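Local atomic coordinates of cellulase (Bacillus sp. BG-CS10, PDB entry 5E09), a protein that probably hydrolyses internal beta-1,4-glucosidic bonds of cellulose as a halophilic, three-module family 5 glycoside hydrolase carrying a family 46 carbohydrate-binding module. Residues N39-E53 with N312-Y324. Sequence-based numbering, arbitrary orientation.
Sequences NPRVTRELIKTIADE and NGQHLNRETYSWY
T43 OG1 is gripped twice: it shares a 2.6 Å hydrogen bond with Y321 OH, near the plane of the phenol ring, and as N-cap of helix 44-52 it accepts from L46 N at 3.0 Å. In the (beta/alpha)8 barrel of this family 5 cellulase, that helix follows the first barrel strand, and the short, weakly bonded hairpin of 316-317 and 322-323 follows the last, so the contact joins what follows two strands that lie side by side where the barrel closes. Y321 lays its ring against the start of the helix, with E45 CB over one face in a CH-pi contact, 4.2 Å from the centroid, and R318 O on the opposite face. A leucine in place of Y321 would probably leave T43 OG1 without its hydroxyl partner across the contact and E45 CB without an aromatic face. Deeper in, chi1 of -175° swings the isobutyl end of L46 toward 312-324, where CD1 comes to 3.6 Å from L316 CD2; I50 CD1 meets the same methyl. The N39 amide stacks on the R318 guanidinium, their planes 14° apart, while R318 NH2 hydrogen-bonds G24 O and NH1 hydrogen-bonds T26 OG1. N39 ND2 donates almost straight to N312 O at 2.9 Å and also to N25 O. At the far end of the helix, W323 NE1 donates in its ring plane to E53 OE1, 2.9 Å away, meeting that oxygen from above the carboxylate plane.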
loop_
_atom_site.group_PDB
_atom_site.type_symbol
_atom_site.label_atom_id
_atom_site.label_comp_id
_atom_site.label_asym_id
_atom_site.label_seq_id
_atom_site.Cartn_x
_atom_site.Cartn_y
_atom_site.Cartn_z
ATOM N N ASN A 39 -2.426 17.703 -1.152
ATOM C CA ASN A 39 -3.586 17.388 -1.971
ATOM C C ASN A 39 -4.484 18.612 -2.143
ATOM O O ASN A 39 -4.631 19.413 -1.222
ATOM C CB ASN A 39 -4.371 16.222 -1.365
ATOM C CG ASN A 39 -3.724 14.878 -1.651
ATOM O OD1 ASN A 39 -3.366 14.579 -2.795
ATOM N ND2 ASN A 39 -3.555 14.064 -0.610
ATOM N N PRO A 40 -5.073 18.775 -3.334
ATOM C CA PRO A 40 -6.008 19.881 -3.566
ATOM C C PRO A 40 -7.306 19.680 -2.794
ATOM O O PRO A 40 -7.556 18.566 -2.328
ATOM C CB PRO A 40 -6.259 19.819 -5.073
ATOM C CG PRO A 40 -6.025 18.374 -5.424
ATOM C CD PRO A 40 -4.903 17.926 -4.527
ATOM N N ARG A 41 -8.118 20.727 -2.663
ATOM C CA ARG A 41 -9.427 20.568 -2.047
ATOM C C ARG A 41 -10.263 19.622 -2.895
ATOM O O ARG A 41 -10.063 19.516 -4.106
ATOM C CB ARG A 41 -10.126 21.917 -1.864
ATOM C CG ARG A 41 -9.567 22.697 -0.681
ATOM C CD ARG A 41 -10.410 23.898 -0.275
ATOM N NE ARG A 41 -9.813 24.575 0.877
ATOM C CZ ARG A 41 -10.394 25.552 1.565
ATOM N NH1 ARG A 41 -11.602 25.981 1.224
ATOM N NH2 ARG A 41 -9.767 26.101 2.597
ATOM N N VAL A 42 -11.181 18.913 -2.250
ATOM C CA VAL A 42 -11.948 17.882 -2.931
ATOM C C VAL A 42 -12.885 18.503 -3.959
ATOM O O VAL A 42 -13.552 19.501 -3.681
ATOM C CB VAL A 42 -12.758 17.036 -1.929
ATOM C CG1 VAL A 42 -13.515 15.924 -2.645
ATOM C CG2 VAL A 42 -11.838 16.466 -0.859
ATOM N N THR A 43 -12.916 17.921 -5.153
ATOM C CA THR A 43 -13.824 18.378 -6.194
ATOM C C THR A 43 -14.928 17.353 -6.414
ATOM O O THR A 43 -14.764 16.175 -6.090
ATOM C CB THR A 43 -13.084 18.637 -7.526
ATOM O OG1 THR A 43 -12.621 17.396 -8.077
ATOM C CG2 THR A 43 -11.905 19.583 -7.309
ATOM N N ARG A 44 -16.056 17.805 -6.951
ATOM C CA ARG A 44 -17.138 16.907 -7.335
ATOM C C ARG A 44 -16.642 15.859 -8.332
ATOM O O ARG A 44 -17.072 14.698 -8.320
ATOM C CB ARG A 44 -18.294 17.708 -7.942
ATOM C CG ARG A 44 -19.517 16.892 -8.312
ATOM C CD ARG A 44 -20.203 16.352 -7.072
ATOM N NE ARG A 44 -21.549 15.868 -7.358
ATOM C CZ ARG A 44 -21.825 14.625 -7.739
ATOM N NH1 ARG A 44 -20.842 13.744 -7.884
ATOM N NH2 ARG A 44 -23.078 14.263 -7.978
ATOM N N GLU A 45 -15.726 16.282 -9.194
ATOM C CA GLU A 45 -15.220 15.421 -10.253
ATOM C C GLU A 45 -14.329 14.318 -9.701
ATOM O O GLU A 45 -14.246 13.243 -10.289
ATOM C CB GLU A 45 -14.465 16.252 -11.299
ATOM C CG GLU A 45 -15.323 17.244 -12.069
ATOM C CD GLU A 45 -15.501 18.576 -11.351
ATOM O OE1 GLU A 45 -15.003 18.729 -10.211
ATOM O OE2 GLU A 45 -16.157 19.474 -11.926
ATOM N N LEU A 46 -13.667 14.583 -8.577
ATOM C CA LEU A 46 -12.875 13.551 -7.907
ATOM C C LEU A 46 -13.766 12.390 -7.477
ATOM O O LEU A 46 -13.511 11.223 -7.814
ATOM C CB LEU A 46 -12.147 14.132 -6.696
ATOM C CG LEU A 46 -11.189 13.166 -6.000
ATOM C CD1 LEU A 46 -10.177 12.654 -6.996
ATOM C CD2 LEU A 46 -10.487 13.834 -4.829
ATOM N N ILE A 47 -14.817 12.726 -6.740
ATOM C CA ILE A 47 -15.790 11.749 -6.270
ATOM C C ILE A 47 -16.435 11.003 -7.432
ATOM O O ILE A 47 -16.520 9.759 -7.434
ATOM C CB ILE A 47 -16.887 12.428 -5.425
ATOM C CG1 ILE A 47 -16.258 13.329 -4.361
ATOM C CG2 ILE A 47 -17.799 11.395 -4.789
ATOM C CD1 ILE A 47 -15.324 12.606 -3.404
ATOM N N LYS A 48 -16.884 11.763 -8.429
ATOM C CA LYS A 48 -17.524 11.157 -9.590
ATOM C C LYS A 48 -16.565 10.212 -10.306
ATOM O O LYS A 48 -16.970 9.161 -10.793
ATOM C CB LYS A 48 -18.035 12.228 -10.559
ATOM C CG LYS A 48 -18.400 11.680 -11.933
ATOM C CD LYS A 48 -19.299 12.613 -12.720
ATOM C CE LYS A 48 -19.439 12.128 -14.152
ATOM N NZ LYS A 48 -18.124 11.722 -14.738
ATOM N N THR A 49 -15.290 10.581 -10.358
ATOM C CA THR A 49 -14.286 9.743 -11.000
ATOM C C THR A 49 -14.142 8.426 -10.247
ATOM O O THR A 49 -14.128 7.351 -10.849
ATOM C CB THR A 49 -12.917 10.431 -11.063
ATOM O OG1 THR A 49 -13.038 11.701 -11.721
ATOM C CG2 THR A 49 -11.922 9.553 -11.809
ATOM N N ILE A 50 -14.039 8.519 -8.924
ATOM C CA ILE A 50 -13.933 7.321 -8.096
ATOM C C ILE A 50 -15.122 6.384 -8.320
ATOM O O ILE A 50 -14.955 5.161 -8.394
ATOM C CB ILE A 50 -13.823 7.686 -6.603
ATOM C CG1 ILE A 50 -12.473 8.365 -6.335
ATOM C CG2 ILE A 50 -13.998 6.457 -5.722
ATOM C CD1 ILE A 50 -11.278 7.572 -6.828
ATOM N N ALA A 51 -16.321 6.949 -8.446
ATOM C CA ALA A 51 -17.487 6.117 -8.746
ATOM C C ALA A 51 -17.393 5.505 -10.147
ATOM O O ALA A 51 -17.635 4.310 -10.326
ATOM C CB ALA A 51 -18.765 6.919 -8.603
ATOM N N ASP A 52 -17.031 6.323 -11.132
ATOM C CA ASP A 52 -16.920 5.879 -12.527
ATOM C C ASP A 52 -15.931 4.731 -12.700
ATOM O O ASP A 52 -16.133 3.853 -13.538
ATOM C CB ASP A 52 -16.495 7.039 -13.439
ATOM C CG ASP A 52 -16.458 6.654 -14.909
ATOM O OD1 ASP A 52 -16.781 5.490 -15.234
ATOM O OD2 ASP A 52 -16.098 7.521 -15.739
ATOM N N GLU A 53 -14.862 4.741 -11.908
ATOM C CA GLU A 53 -13.816 3.735 -12.039
ATOM C C GLU A 53 -14.252 2.384 -11.480
ATOM O O GLU A 53 -13.502 1.410 -11.543
ATOM C CB GLU A 53 -12.536 4.208 -11.351
ATOM C CG GLU A 53 -11.896 5.428 -12.009
ATOM C CD GLU A 53 -11.450 5.164 -13.443
ATOM O OE1 GLU A 53 -10.797 4.126 -13.696
ATOM O OE2 GLU A 53 -11.763 5.997 -14.320
ATOM N N ASN A 312 -3.102 8.146 -0.958
ATOM C CA ASN A 312 -2.740 9.431 -0.357
ATOM C C ASN A 312 -2.564 10.531 -1.399
ATOM O O ASN A 312 -2.129 11.638 -1.076
ATOM C CB ASN A 312 -1.456 9.295 0.477
ATOM C CG ASN A 312 -0.241 8.863 -0.349
ATOM O OD1 ASN A 312 -0.224 8.979 -1.577
ATOM N ND2 ASN A 312 0.789 8.372 0.335
ATOM N N GLY A 313 -2.890 10.209 -2.649
ATOM C CA GLY A 313 -2.668 11.112 -3.762
ATOM C C GLY A 313 -1.737 10.525 -4.811
ATOM O O GLY A 313 -1.589 11.081 -5.902
ATOM N N GLN A 314 -1.123 9.390 -4.486
ATOM C CA GLN A 314 -0.076 8.805 -5.322
ATOM C C GLN A 314 -0.571 7.772 -6.335
ATOM O O GLN A 314 0.208 7.304 -7.164
ATOM C CB GLN A 314 0.992 8.151 -4.438
ATOM C CG GLN A 314 0.585 6.808 -3.848
ATOM C CD GLN A 314 1.598 6.267 -2.844
ATOM O OE1 GLN A 314 1.227 5.656 -1.841
ATOM N NE2 GLN A 314 2.880 6.490 -3.113
ATOM N N HIS A 315 -1.846 7.400 -6.274
ATOM C CA HIS A 315 -2.369 6.417 -7.223
ATOM C C HIS A 315 -3.249 7.065 -8.283
ATOM O O HIS A 315 -2.971 6.953 -9.475
ATOM C CB HIS A 315 -3.135 5.312 -6.494
ATOM C CG HIS A 315 -2.276 4.466 -5.615
ATOM N ND1 HIS A 315 -1.029 4.004 -6.009
ATOM C CD2 HIS A 315 -2.456 4.002 -4.356
ATOM C CE1 HIS A 315 -0.499 3.293 -5.039
ATOM N NE2 HIS A 315 -1.346 3.277 -4.015
ATOM N N LEU A 316 -4.321 7.725 -7.856
ATOM C CA LEU A 316 -5.115 8.522 -8.778
ATOM C C LEU A 316 -4.521 9.920 -8.863
ATOM O O LEU A 316 -4.369 10.594 -7.846
ATOM C CB LEU A 316 -6.576 8.596 -8.338
ATOM C CG LEU A 316 -7.511 9.362 -9.283
ATOM C CD1 LEU A 316 -7.848 8.532 -10.514
ATOM C CD2 LEU A 316 -8.776 9.790 -8.571
ATOM N N ASN A 317 -4.161 10.348 -10.067
ATOM C CA ASN A 317 -3.745 11.732 -10.261
ATOM C C ASN A 317 -4.979 12.618 -10.126
ATOM O O ASN A 317 -5.874 12.584 -10.969
ATOM C CB ASN A 317 -3.064 11.924 -11.623
ATOM C CG ASN A 317 -2.439 13.307 -11.783
ATOM O OD1 ASN A 317 -2.948 14.305 -11.271
ATOM N ND2 ASN A 317 -1.327 13.365 -12.505
ATOM N N ARG A 318 -5.023 13.397 -9.051
ATOM C CA ARG A 318 -6.222 14.150 -8.715
ATOM C C ARG A 318 -6.343 15.435 -9.511
ATOM O O ARG A 318 -7.362 16.122 -9.443
ATOM C CB ARG A 318 -6.248 14.467 -7.222
ATOM C CG ARG A 318 -6.200 13.236 -6.354
ATOM C CD ARG A 318 -6.552 13.585 -4.940
ATOM N NE ARG A 318 -6.428 12.442 -4.047
ATOM C CZ ARG A 318 -6.578 12.522 -2.732
ATOM N NH1 ARG A 318 -6.858 13.695 -2.175
ATOM N NH2 ARG A 318 -6.447 11.437 -1.976
ATOM N N GLU A 319 -5.302 15.762 -10.265
ATOM C CA GLU A 319 -5.361 16.921 -11.136
ATOM C C GLU A 319 -5.930 16.526 -12.496
ATOM O O GLU A 319 -6.722 17.272 -13.071
ATOM C CB GLU A 319 -3.980 17.558 -11.282
ATOM C CG GLU A 319 -3.930 18.738 -12.230
ATOM C CD GLU A 319 -2.509 19.103 -12.645
ATOM O OE1 GLU A 319 -1.570 18.909 -11.837
ATOM O OE2 GLU A 319 -2.335 19.589 -13.783
ATOM N N THR A 320 -5.550 15.349 -12.989
ATOM C CA THR A 320 -6.031 14.879 -14.284
ATOM C C THR A 320 -7.155 13.851 -14.183
ATOM O O THR A 320 -7.729 13.449 -15.198
ATOM C CB THR A 320 -4.890 14.262 -15.110
ATOM O OG1 THR A 320 -4.490 13.007 -14.539
ATOM C CG2 THR A 320 -3.694 15.213 -15.172
ATOM N N TYR A 321 -7.444 13.411 -12.962
ATOM C CA TYR A 321 -8.471 12.403 -12.708
ATOM C C TYR A 321 -8.240 11.111 -13.490
ATOM O O TYR A 321 -9.191 10.481 -13.950
ATOM C CB TYR A 321 -9.857 12.972 -13.014
ATOM C CG TYR A 321 -10.143 14.221 -12.217
ATOM C CD1 TYR A 321 -10.389 14.151 -10.852
ATOM C CD2 TYR A 321 -10.138 15.472 -12.819
ATOM C CE1 TYR A 321 -10.631 15.289 -10.111
ATOM C CE2 TYR A 321 -10.384 16.618 -12.086
ATOM C CZ TYR A 321 -10.630 16.520 -10.731
ATOM O OH TYR A 321 -10.877 17.654 -9.990
ATOM N N SER A 322 -6.975 10.717 -13.627
ATOM C CA SER A 322 -6.632 9.406 -14.175
ATOM C C SER A 322 -5.478 8.787 -13.374
ATOM O O SER A 322 -4.731 9.497 -12.703
ATOM C CB SER A 322 -6.268 9.515 -15.657
ATOM O OG SER A 322 -5.028 10.181 -15.820
ATOM N N TRP A 323 -5.338 7.466 -13.440
ATOM C CA TRP A 323 -4.335 6.758 -12.638
ATOM C C TRP A 323 -2.901 7.017 -13.107
ATOM O O TRP A 323 -2.605 6.938 -14.300
ATOM C CB TRP A 323 -4.620 5.251 -12.655
ATOM C CG TRP A 323 -6.026 4.911 -12.254
ATOM C CD1 TRP A 323 -7.063 4.597 -13.085
ATOM C CD2 TRP A 323 -6.555 4.868 -10.925
ATOM N NE1 TRP A 323 -8.204 4.354 -12.355
ATOM C CE2 TRP A 323 -7.918 4.517 -11.018
ATOM C CE3 TRP A 323 -6.010 5.091 -9.653
ATOM C CZ2 TRP A 323 -8.746 4.386 -9.906
ATOM C CZ3 TRP A 323 -6.833 4.959 -8.543
ATOM C CH2 TRP A 323 -8.184 4.612 -8.678
ATOM N N TYR A 324 -2.012 7.322 -12.164
ATOM C CA TYR A 324 -0.579 7.426 -12.452
ATOM C C TYR A 324 -0.035 6.154 -13.099
ATOM O O TYR A 324 0.765 6.210 -14.024
ATOM C CB TYR A 324 0.216 7.707 -11.178
ATOM C CG TYR A 324 0.158 9.128 -10.672
ATOM C CD1 TYR A 324 0.861 10.146 -11.309
ATOM C CD2 TYR A 324 -0.571 9.447 -9.533
ATOM C CE1 TYR A 324 0.824 11.450 -10.833
ATOM C CE2 TYR A 324 -0.615 10.745 -9.050
ATOM C CZ TYR A 324 0.083 11.742 -9.703
ATOM O OH TYR A 324 0.031 13.030 -9.219
#